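GTP cyclohydrolase 1 type 2 homolog (Escherichia coli, Escherichia coli O157:H7, PDB 1NMO) is a toroidal homohexamer with a dinuclear metal site in each subunit, and may take part in degrading radiation-damaged nucleotides. Local coordinates at residues 122-127 / 167-172. Residues are numbered along the deposited sequence; the frame is centred on the assembly and turned at random.
Sequences GEIEPL and RVAWCT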
loop_
_atom_site.group_PDB
_atom_site.type_symbol
_atom_site.label_atom_id
_atom_site.label_comp_id
_atom_site.label_asym_id
_atom_site.label_seq_id
_atom_site.Cartn_x
_atom_site.Cartn_y
_atom_site.Cartn_z
ATOM N N GLY A 122 -28.227 33.019 15.729
ATOM C CA GLY A 122 -29.636 32.918 15.375
ATOM C C GLY A 122 -29.941 31.601 14.630
ATOM O O GLY A 122 -29.207 30.600 14.699
ATOM N N GLU A 123 -31.065 31.560 13.935
ATOM C CA GLU A 123 -31.364 30.377 13.170
ATOM C C GLU A 123 -31.989 30.859 11.894
ATOM O O GLU A 123 -32.609 31.920 11.836
ATOM C CB GLU A 123 -32.218 29.357 13.939
ATOM C CG GLU A 123 -33.686 29.535 14.015
ATOM C CD GLU A 123 -34.393 28.182 14.195
ATOM O OE1 GLU A 123 -34.020 27.377 15.080
ATOM O OE2 GLU A 123 -35.352 27.897 13.439
ATOM N N ILE A 124 -31.699 30.156 10.830
ATOM C CA ILE A 124 -32.214 30.489 9.527
ATOM C C ILE A 124 -33.560 29.745 9.359
ATOM O O ILE A 124 -34.503 30.244 8.747
ATOM C CB ILE A 124 -31.203 29.972 8.451
ATOM C CG1 ILE A 124 -29.849 30.662 8.599
ATOM C CG2 ILE A 124 -31.755 30.184 7.069
ATOM C CD1 ILE A 124 -28.861 30.253 7.488
ATOM N N GLU A 125 -33.627 28.534 9.889
ATOM C CA GLU A 125 -34.803 27.671 9.813
ATOM C C GLU A 125 -34.653 26.749 11.012
ATOM O O GLU A 125 -33.573 26.637 11.616
ATOM C CB GLU A 125 -34.715 26.780 8.612
ATOM C CG GLU A 125 -35.209 27.411 7.371
ATOM C CD GLU A 125 -34.900 26.496 6.156
ATOM O OE1 GLU A 125 -35.066 25.277 6.282
ATOM O OE2 GLU A 125 -34.517 26.991 5.078
ATOM N N PRO A 126 -35.713 26.026 11.365
ATOM C CA PRO A 126 -35.663 25.122 12.505
ATOM C C PRO A 126 -34.366 24.256 12.742
ATOM O O PRO A 126 -33.733 24.254 13.871
ATOM C CB PRO A 126 -36.963 24.292 12.293
ATOM C CG PRO A 126 -37.953 25.343 11.875
ATOM C CD PRO A 126 -37.057 26.033 10.754
ATOM N N LEU A 127 -33.918 23.505 11.760
ATOM C CA LEU A 127 -32.721 22.740 12.108
ATOM C C LEU A 127 -31.437 23.322 11.535
ATOM O O LEU A 127 -30.447 22.570 11.345
ATOM C CB LEU A 127 -32.874 21.344 11.535
ATOM C CG LEU A 127 -34.061 20.572 12.149
ATOM C CD1 LEU A 127 -34.499 19.472 11.169
ATOM C CD2 LEU A 127 -33.610 19.953 13.543
ATOM N N ARG A 167 -18.922 33.995 8.590
ATOM C CA ARG A 167 -20.317 33.649 8.886
ATOM C C ARG A 167 -20.579 32.277 8.326
ATOM O O ARG A 167 -20.269 31.993 7.174
ATOM C CB ARG A 167 -21.248 34.741 8.269
ATOM C CG ARG A 167 -22.740 34.467 8.342
ATOM C CD ARG A 167 -23.515 35.724 7.790
ATOM N NE ARG A 167 -23.229 36.818 8.720
ATOM C CZ ARG A 167 -24.144 37.644 9.213
ATOM N NH1 ARG A 167 -25.420 37.515 8.832
ATOM N NH2 ARG A 167 -23.787 38.531 10.173
ATOM N N VAL A 168 -21.158 31.423 9.140
ATOM C CA VAL A 168 -21.389 30.020 8.789
ATOM C C VAL A 168 -22.811 29.518 9.119
ATOM O O VAL A 168 -23.523 30.146 9.929
ATOM C CB VAL A 168 -20.403 29.212 9.634
ATOM C CG1 VAL A 168 -20.619 27.766 9.435
ATOM C CG2 VAL A 168 -19.004 29.580 9.229
ATOM N N ALA A 169 -23.301 28.462 8.462
ATOM C CA ALA A 169 -24.596 27.955 8.961
ATOM C C ALA A 169 -24.345 26.440 8.907
ATOM O O ALA A 169 -23.393 26.008 8.255
ATOM C CB ALA A 169 -25.790 28.387 8.098
ATOM N N TRP A 170 -25.157 25.610 9.545
ATOM C CA TRP A 170 -24.821 24.217 9.525
ATOM C C TRP A 170 -26.011 23.420 9.910
ATOM O O TRP A 170 -26.967 23.992 10.444
ATOM C CB TRP A 170 -23.706 23.977 10.531
ATOM C CG TRP A 170 -24.044 24.279 11.983
ATOM C CD1 TRP A 170 -24.507 23.413 12.920
ATOM C CD2 TRP A 170 -23.971 25.571 12.640
ATOM N NE1 TRP A 170 -24.735 24.071 14.119
ATOM C CE2 TRP A 170 -24.412 25.389 13.977
ATOM C CE3 TRP A 170 -23.574 26.869 12.217
ATOM C CZ2 TRP A 170 -24.459 26.449 14.904
ATOM C CZ3 TRP A 170 -23.625 27.946 13.139
ATOM C CH2 TRP A 170 -24.063 27.721 14.456
ATOM N N CYS A 171 -25.980 22.119 9.639
ATOM C CA CYS A 171 -27.058 21.226 10.086
ATOM C C CYS A 171 -26.321 19.916 10.213
ATOM O O CYS A 171 -25.756 19.512 9.235
ATOM C CB CYS A 171 -28.198 21.066 9.055
ATOM S SG CYS A 171 -29.499 19.932 9.711
ATOM N N THR A 172 -26.283 19.262 11.378
ATOM C CA THR A 172 -25.562 18.021 11.444
ATOM C C THR A 172 -26.308 16.844 10.670
ATOM O O THR A 172 -27.482 16.917 10.376
ATOM C CB THR A 172 -25.389 17.546 12.900
ATOM O OG1 THR A 172 -26.691 17.188 13.393
ATOM C CG2 THR A 172 -24.657 18.602 13.796
#
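Ile-124 sets the end of its side chain on the methyl group of Ala-169, with CD1 3.6 Å from Ala-169 CB. Its CG1 branch lies anti to the carbonyl carbon (chi1 -62°) and runs on fully extended to CD1 (chi2 -176°), which carries the methyl across to the small alanine, whose CB points back at it. Further along, Leu-127 meets Cys-171 mainly through its backbone and CB. Cys-171 SG, anti to its own backbone N, reaches alongside the leucine, 3.2 Å from Leu-127 O and 4.1 Å from Leu-127 CB. Cys-171 CB lies 3.5 Å from the same carbonyl oxygen, which also receives a weak hydrogen bond from Asn-109 ND2. Trp-170, between these two meeting points, turns its CB away from 122-127, and its indole NE1 is hydrogen-bonded to Asn-109 O.

The contact buries a modest 155 Å² in two separate patches. From 124 to 127 and from 169 to 171 the chains run nearly the same way, 18° apart, yet they are not paired as neighbouring strands, since strand 128-137 lies between strands 118-123 and 165-170 in the mixed sheet; the CA atoms of Ile-124 and Ala-169 are 8.0 Å apart and those of Leu-127 and Cys-171 6.2 Å. Ile-124 and Glu-125 form a classic beta bulge opposite the start of strand 128-137, at the corner where the chain leaves strand 118-123. The far end approaches the dinuclear iron site: Leu-127 packs near the iron ligand Asp-101, and Thr-172 OG1 is hydrogen-bonded to Glu-219, which ligates both irons. Trp-130 of strand 128-137 touches both Ile-124 and Ala-169. Helix 179-185 packs against the same pair through Ala-182, while helix 108-116 adjoins Trp-170 and Thr-172.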